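PDB 4F7A: putative uncharacterized protein from Bacteroides vulgatus, which probably binds glycans, perhaps mucin O-glycans, at the cell surface as a SusD-like outer membrane lipoprotein with a TPR-like helical fold. Local coordinates for residues Y75-N87 against I466-A478. Numbering follows the deposited sequence.
Sequences YALEAGWTASAWN and IMIRRLPFSQDDA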
loop_
_atom_site.group_PDB
_atom_site.type_symbol
_atom_site.label_atom_id
_atom_site.label_comp_id
_atom_site.label_asym_id
_atom_site.label_seq_id
_atom_site.Cartn_x
_atom_site.Cartn_y
_atom_site.Cartn_z
ATOM N N TYR A 75 -5.633 -18.454 6.164
ATOM C CA TYR A 75 -5.478 -17.796 7.457
ATOM C C TYR A 75 -4.741 -18.650 8.502
ATOM O O TYR A 75 -4.898 -18.407 9.699
ATOM C CB TYR A 75 -6.816 -17.314 8.047
ATOM C CG TYR A 75 -7.519 -16.159 7.352
ATOM C CD1 TYR A 75 -6.849 -15.274 6.497
ATOM C CD2 TYR A 75 -8.856 -15.927 7.594
ATOM C CE1 TYR A 75 -7.510 -14.204 5.909
ATOM C CE2 TYR A 75 -9.526 -14.863 7.002
ATOM C CZ TYR A 75 -8.856 -14.013 6.168
ATOM O OH TYR A 75 -9.552 -12.975 5.611
ATOM N N ALA A 76 -3.964 -19.643 8.060
ATOM C CA ALA A 76 -3.035 -20.358 8.950
ATOM C C ALA A 76 -1.703 -19.630 8.785
ATOM O O ALA A 76 -0.855 -20.007 7.991
ATOM C CB ALA A 76 -2.931 -21.834 8.566
ATOM N N LEU A 77 -1.558 -18.523 9.495
ATOM C CA LEU A 77 -0.513 -17.582 9.155
ATOM C C LEU A 77 0.864 -18.184 9.440
ATOM O O LEU A 77 1.099 -18.735 10.502
ATOM C CB LEU A 77 -0.688 -16.270 9.916
ATOM C CG LEU A 77 -1.976 -15.481 9.651
ATOM C CD1 LEU A 77 -1.947 -14.170 10.372
ATOM C CD2 LEU A 77 -2.178 -15.206 8.147
ATOM N N GLU A 78 1.752 -18.074 8.453
ATOM C CA GLU A 78 3.108 -18.568 8.532
ATOM C C GLU A 78 4.014 -17.505 9.190
ATOM O O GLU A 78 4.244 -16.424 8.633
ATOM C CB GLU A 78 3.594 -18.924 7.130
ATOM C CG GLU A 78 4.934 -19.631 7.065
ATOM C CD GLU A 78 4.926 -21.019 7.684
ATOM O OE1 GLU A 78 3.839 -21.620 7.882
ATOM O OE2 GLU A 78 6.032 -21.503 7.980
ATOM N N ALA A 79 4.531 -17.857 10.362
ATOM C CA ALA A 79 5.266 -16.946 11.255
ATOM C C ALA A 79 6.457 -16.289 10.563
ATOM O O ALA A 79 6.706 -15.100 10.752
ATOM C CB ALA A 79 5.718 -17.701 12.543
ATOM N N GLY A 80 7.177 -17.058 9.763
ATOM C CA GLY A 80 8.336 -16.536 9.013
ATOM C C GLY A 80 7.931 -15.517 7.959
ATOM O O GLY A 80 8.634 -14.510 7.737
ATOM N N TRP A 81 6.772 -15.730 7.346
ATOM C CA TRP A 81 6.295 -14.817 6.298
ATOM C C TRP A 81 5.726 -13.540 6.886
ATOM O O TRP A 81 6.038 -12.444 6.422
ATOM C CB TRP A 81 5.203 -15.455 5.457
ATOM C CG TRP A 81 5.572 -16.716 4.755
ATOM C CD1 TRP A 81 6.781 -17.336 4.726
ATOM C CD2 TRP A 81 4.706 -17.479 3.921
ATOM N NE1 TRP A 81 6.709 -18.475 3.952
ATOM C CE2 TRP A 81 5.437 -18.578 3.446
ATOM C CE3 TRP A 81 3.355 -17.365 3.574
ATOM C CZ2 TRP A 81 4.877 -19.538 2.605
ATOM C CZ3 TRP A 81 2.803 -18.321 2.744
ATOM C CH2 TRP A 81 3.558 -19.399 2.280
ATOM N N THR A 82 4.865 -13.666 7.896
ATOM C CA THR A 82 4.234 -12.487 8.444
ATOM C C THR A 82 5.191 -11.547 9.181
ATOM O O THR A 82 4.894 -10.360 9.316
ATOM C CB THR A 82 3.050 -12.837 9.365
ATOM O OG1 THR A 82 3.532 -13.532 10.506
ATOM C CG2 THR A 82 1.961 -13.662 8.608
ATOM N N ALA A 83 6.329 -12.059 9.649
ATOM C CA ALA A 83 7.306 -11.238 10.355
ATOM C C ALA A 83 8.204 -10.423 9.417
ATOM O O ALA A 83 8.952 -9.547 9.870
ATOM C CB ALA A 83 8.200 -12.135 11.228
ATOM N N SER A 84 8.183 -10.740 8.124
ATOM C CA SER A 84 9.191 -10.225 7.213
ATOM C C SER A 84 9.219 -8.712 7.037
ATOM O O SER A 84 10.298 -8.120 7.012
ATOM C CB SER A 84 9.089 -10.920 5.856
ATOM O OG SER A 84 9.630 -12.223 5.964
ATOM N N ALA A 85 8.058 -8.077 6.919
ATOM C CA ALA A 85 8.017 -6.623 6.744
ATOM C C ALA A 85 8.726 -5.953 7.941
ATOM O O ALA A 85 9.607 -5.096 7.771
ATOM C CB ALA A 85 6.581 -6.141 6.597
ATOM N N TRP A 86 8.374 -6.396 9.145
ATOM C CA TRP A 86 9.041 -5.933 10.371
ATOM C C TRP A 86 10.562 -6.187 10.323
ATOM O O TRP A 86 11.367 -5.250 10.449
ATOM C CB TRP A 86 8.438 -6.627 11.619
ATOM C CG TRP A 86 9.038 -6.134 12.903
ATOM C CD1 TRP A 86 10.270 -6.447 13.401
ATOM C CD2 TRP A 86 8.431 -5.250 13.860
ATOM N NE1 TRP A 86 10.473 -5.797 14.596
ATOM C CE2 TRP A 86 9.362 -5.052 14.897
ATOM C CE3 TRP A 86 7.191 -4.603 13.935
ATOM C CZ2 TRP A 86 9.100 -4.232 16.003
ATOM C CZ3 TRP A 86 6.940 -3.748 15.039
ATOM C CH2 TRP A 86 7.884 -3.585 16.049
ATOM N N ASN A 87 10.943 -7.438 10.099
ATOM C CA ASN A 87 12.337 -7.854 10.254
ATOM C C ASN A 87 13.273 -7.122 9.273
ATOM O O ASN A 87 14.319 -6.572 9.660
ATOM C CB ASN A 87 12.479 -9.364 10.059
ATOM C CG ASN A 87 11.809 -10.187 11.160
ATOM O OD1 ASN A 87 11.473 -9.669 12.232
ATOM N ND2 ASN A 87 11.617 -11.494 10.896
ATOM N N ILE A 466 -15.423 -10.790 9.101
ATOM C CA ILE A 466 -14.700 -9.558 9.423
ATOM C C ILE A 466 -13.428 -9.486 8.549
ATOM O O ILE A 466 -13.043 -8.417 8.079
ATOM C CB ILE A 466 -14.378 -9.458 10.910
ATOM C CG1 ILE A 466 -15.689 -9.274 11.707
ATOM C CG2 ILE A 466 -13.426 -8.307 11.207
ATOM C CD1 ILE A 466 -15.547 -9.616 13.194
HETATM N N MSE A 467 -12.818 -10.644 8.343
HETATM C CA MSE A 467 -11.589 -10.832 7.586
HETATM C C MSE A 467 -10.361 -10.423 8.411
HETATM O O MSE A 467 -10.486 -9.792 9.493
HETATM C CB MSE A 467 -11.619 -10.115 6.225
HETATM C CG MSE A 467 -12.911 -10.311 5.442
HETATM SE SE MSE A 467 -12.841 -9.533 3.666
HETATM C CE MSE A 467 -11.604 -10.829 2.905
ATOM N N ILE A 468 -9.194 -10.803 7.897
ATOM C CA ILE A 468 -7.933 -10.534 8.576
ATOM C C ILE A 468 -7.756 -9.017 8.795
ATOM O O ILE A 468 -8.069 -8.190 7.909
ATOM C CB ILE A 468 -6.740 -11.192 7.810
ATOM C CG1 ILE A 468 -5.440 -11.002 8.581
ATOM C CG2 ILE A 468 -6.594 -10.658 6.351
ATOM C CD1 ILE A 468 -4.245 -11.826 7.983
ATOM N N ARG A 469 -7.308 -8.663 9.999
ATOM C CA ARG A 469 -7.229 -7.270 10.433
ATOM C C ARG A 469 -5.804 -6.712 10.477
ATOM O O ARG A 469 -5.615 -5.498 10.514
ATOM C CB ARG A 469 -7.821 -7.137 11.839
ATOM C CG ARG A 469 -9.293 -7.501 11.997
ATOM C CD ARG A 469 -10.214 -6.491 11.291
ATOM N NE ARG A 469 -10.466 -6.845 9.899
ATOM C CZ ARG A 469 -10.804 -5.982 8.936
ATOM N NH1 ARG A 469 -10.821 -4.673 9.184
ATOM N NH2 ARG A 469 -11.077 -6.428 7.700
ATOM N N ARG A 470 -4.819 -7.606 10.553
ATOM C CA ARG A 470 -3.430 -7.241 10.775
ATOM C C ARG A 470 -2.585 -8.492 10.673
ATOM O O ARG A 470 -3.100 -9.609 10.627
ATOM C CB ARG A 470 -3.230 -6.629 12.173
ATOM C CG ARG A 470 -3.480 -7.612 13.334
ATOM C CD ARG A 470 -3.353 -6.970 14.679
ATOM N NE ARG A 470 -1.975 -6.702 15.065
ATOM C CZ ARG A 470 -1.163 -7.556 15.694
ATOM N NH1 ARG A 470 -1.564 -8.783 16.036
ATOM N NH2 ARG A 470 0.068 -7.158 16.019
ATOM N N LEU A 471 -1.276 -8.299 10.679
ATOM C CA LEU A 471 -0.344 -9.406 10.868
ATOM C C LEU A 471 0.142 -9.430 12.306
ATOM O O LEU A 471 0.320 -8.375 12.937
ATOM C CB LEU A 471 0.858 -9.288 9.919
ATOM C CG LEU A 471 0.530 -9.299 8.417
ATOM C CD1 LEU A 471 1.851 -9.344 7.612
ATOM C CD2 LEU A 471 -0.438 -10.441 8.022
ATOM N N PRO A 472 0.378 -10.626 12.844
ATOM C CA PRO A 472 0.957 -10.687 14.204
ATOM C C PRO A 472 2.345 -10.076 14.278
ATOM O O PRO A 472 3.039 -10.016 13.278
ATOM C CB PRO A 472 1.034 -12.187 14.504
ATOM C CG PRO A 472 0.050 -12.817 13.551
ATOM C CD PRO A 472 0.117 -11.963 12.296
ATOM N N PHE A 473 2.740 -9.640 15.468
ATOM C CA PHE A 473 4.079 -9.130 15.680
ATOM C C PHE A 473 5.164 -10.163 15.318
ATOM O O PHE A 473 4.935 -11.380 15.319
ATOM C CB PHE A 473 4.274 -8.679 17.135
ATOM C CG PHE A 473 3.389 -7.555 17.561
ATOM C CD1 PHE A 473 3.479 -6.323 16.937
ATOM C CD2 PHE A 473 2.523 -7.703 18.641
ATOM C CE1 PHE A 473 2.701 -5.281 17.340
ATOM C CE2 PHE A 473 1.725 -6.666 19.050
ATOM C CZ PHE A 473 1.818 -5.432 18.378
ATOM N N SER A 474 6.338 -9.663 14.979
ATOM C CA SER A 474 7.460 -10.536 14.633
ATOM C C SER A 474 7.891 -11.372 15.824
ATOM O O SER A 474 8.380 -10.807 16.817
ATOM C CB SER A 474 8.657 -9.719 14.180
ATOM O OG SER A 474 9.789 -10.570 14.040
ATOM N N GLN A 475 7.778 -12.707 15.709
ATOM C CA GLN A 475 8.322 -13.584 16.737
ATOM C C GLN A 475 9.845 -13.610 16.735
ATOM O O GLN A 475 10.440 -13.930 17.756
ATOM C CB GLN A 475 7.748 -14.999 16.660
ATOM C CG GLN A 475 6.323 -15.077 17.224
ATOM C CD GLN A 475 6.255 -14.682 18.698
ATOM O OE1 GLN A 475 6.987 -15.220 19.544
ATOM N NE2 GLN A 475 5.367 -13.753 19.013
ATOM N N ASP A 476 10.485 -13.251 15.619
ATOM C CA ASP A 476 11.953 -13.135 15.614
ATOM C C ASP A 476 12.381 -11.989 16.519
ATOM O O ASP A 476 13.306 -12.135 17.322
ATOM C CB ASP A 476 12.479 -12.946 14.179
ATOM C CG ASP A 476 11.998 -14.051 13.263
ATOM O OD1 ASP A 476 12.509 -15.168 13.414
ATOM O OD2 ASP A 476 11.044 -13.832 12.469
ATOM N N ASP A 477 11.679 -10.862 16.428
ATOM C CA ASP A 477 11.922 -9.760 17.355
ATOM C C ASP A 477 11.519 -10.131 18.803
ATOM O O ASP A 477 12.242 -9.820 19.745
ATOM C CB ASP A 477 11.201 -8.491 16.882
ATOM C CG ASP A 477 11.794 -7.223 17.485
ATOM O OD1 ASP A 477 11.565 -7.001 18.683
ATOM O OD2 ASP A 477 12.452 -6.439 16.750
ATOM N N ALA A 478 10.384 -10.805 18.980
ATOM C CA ALA A 478 9.962 -11.238 20.318
ATOM C C ALA A 478 11.007 -12.135 21.005
ATOM O O ALA A 478 11.212 -12.031 22.210
ATOM C CB ALA A 478 8.620 -11.918 20.269
HETATM O O HOH W 1 6.118 -13.944 13.702
HETATM O O HOH W 2 8.788 -15.130 12.965
HETATM O O HOH W 3 4.730 -11.938 12.285
#
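Asn87 and Ser474 join the first turns of helix 84-104 to the N-terminal end of helix 475-480. Followed outward, Asn87 runs from a CB on its helix to a CG that lies 3.5 Å from Ser474 OG, and there the amide forks. Asn87 OD1 takes the proton of Ser474 OG at 2.6 Å, in the carbonyl plane and on a lone pair; ND2 gives a hydrogen to Asp476 OD2 at 2.9 Å, meeting that oxygen from above its carboxylate plane. An amide suits this place because its two ends accept and donate at once, and a lysine in its place would probably leave the Ser474 hydroxyl without its acceptor.

Ser474 is the N-cap of helix 475-480. Its OG stands anti to the backbone N (chi1 171°), where it accepts from Asp477 N while donating to Asn87. Ser474 CB lies over one face of Trp86 in a CH-pi contact, 4.1 Å from the centroid of the five-membered ring. At that ring's edge, Trp86 NE1 donates to Asp477 OD2 (3.0 Å), the ring and carboxylate planes being 80° apart. The same oxygen is also hydrogen-bonded to a glycerol, probably from the crystallisation liquor.

Farther along, the contact becomes mostly apolar. Leu471 CD1 lies against Thr82 O, itself hydrogen-bonded to the Tyr132 hydroxyl in helix 111-132, and CD2 faces Thr82 CG2. Leu77 CD1 meets the rigid ring of Pro472 at CD, 3.6 Å away. Leu77 and Ile468 meet tip to tip beside Phe57. The Tyr75 ring packs obliquely on Ile468, while its OH accepts from Ile468 N (3.2 Å). This buried contact ties the N-terminal part of the largely helical SusD-like chain to a segment near its C-terminus. Polar bonds concentrate where the helices meet; the loops pack mainly through apolar side chains, with one hydrogen bond at Tyr75.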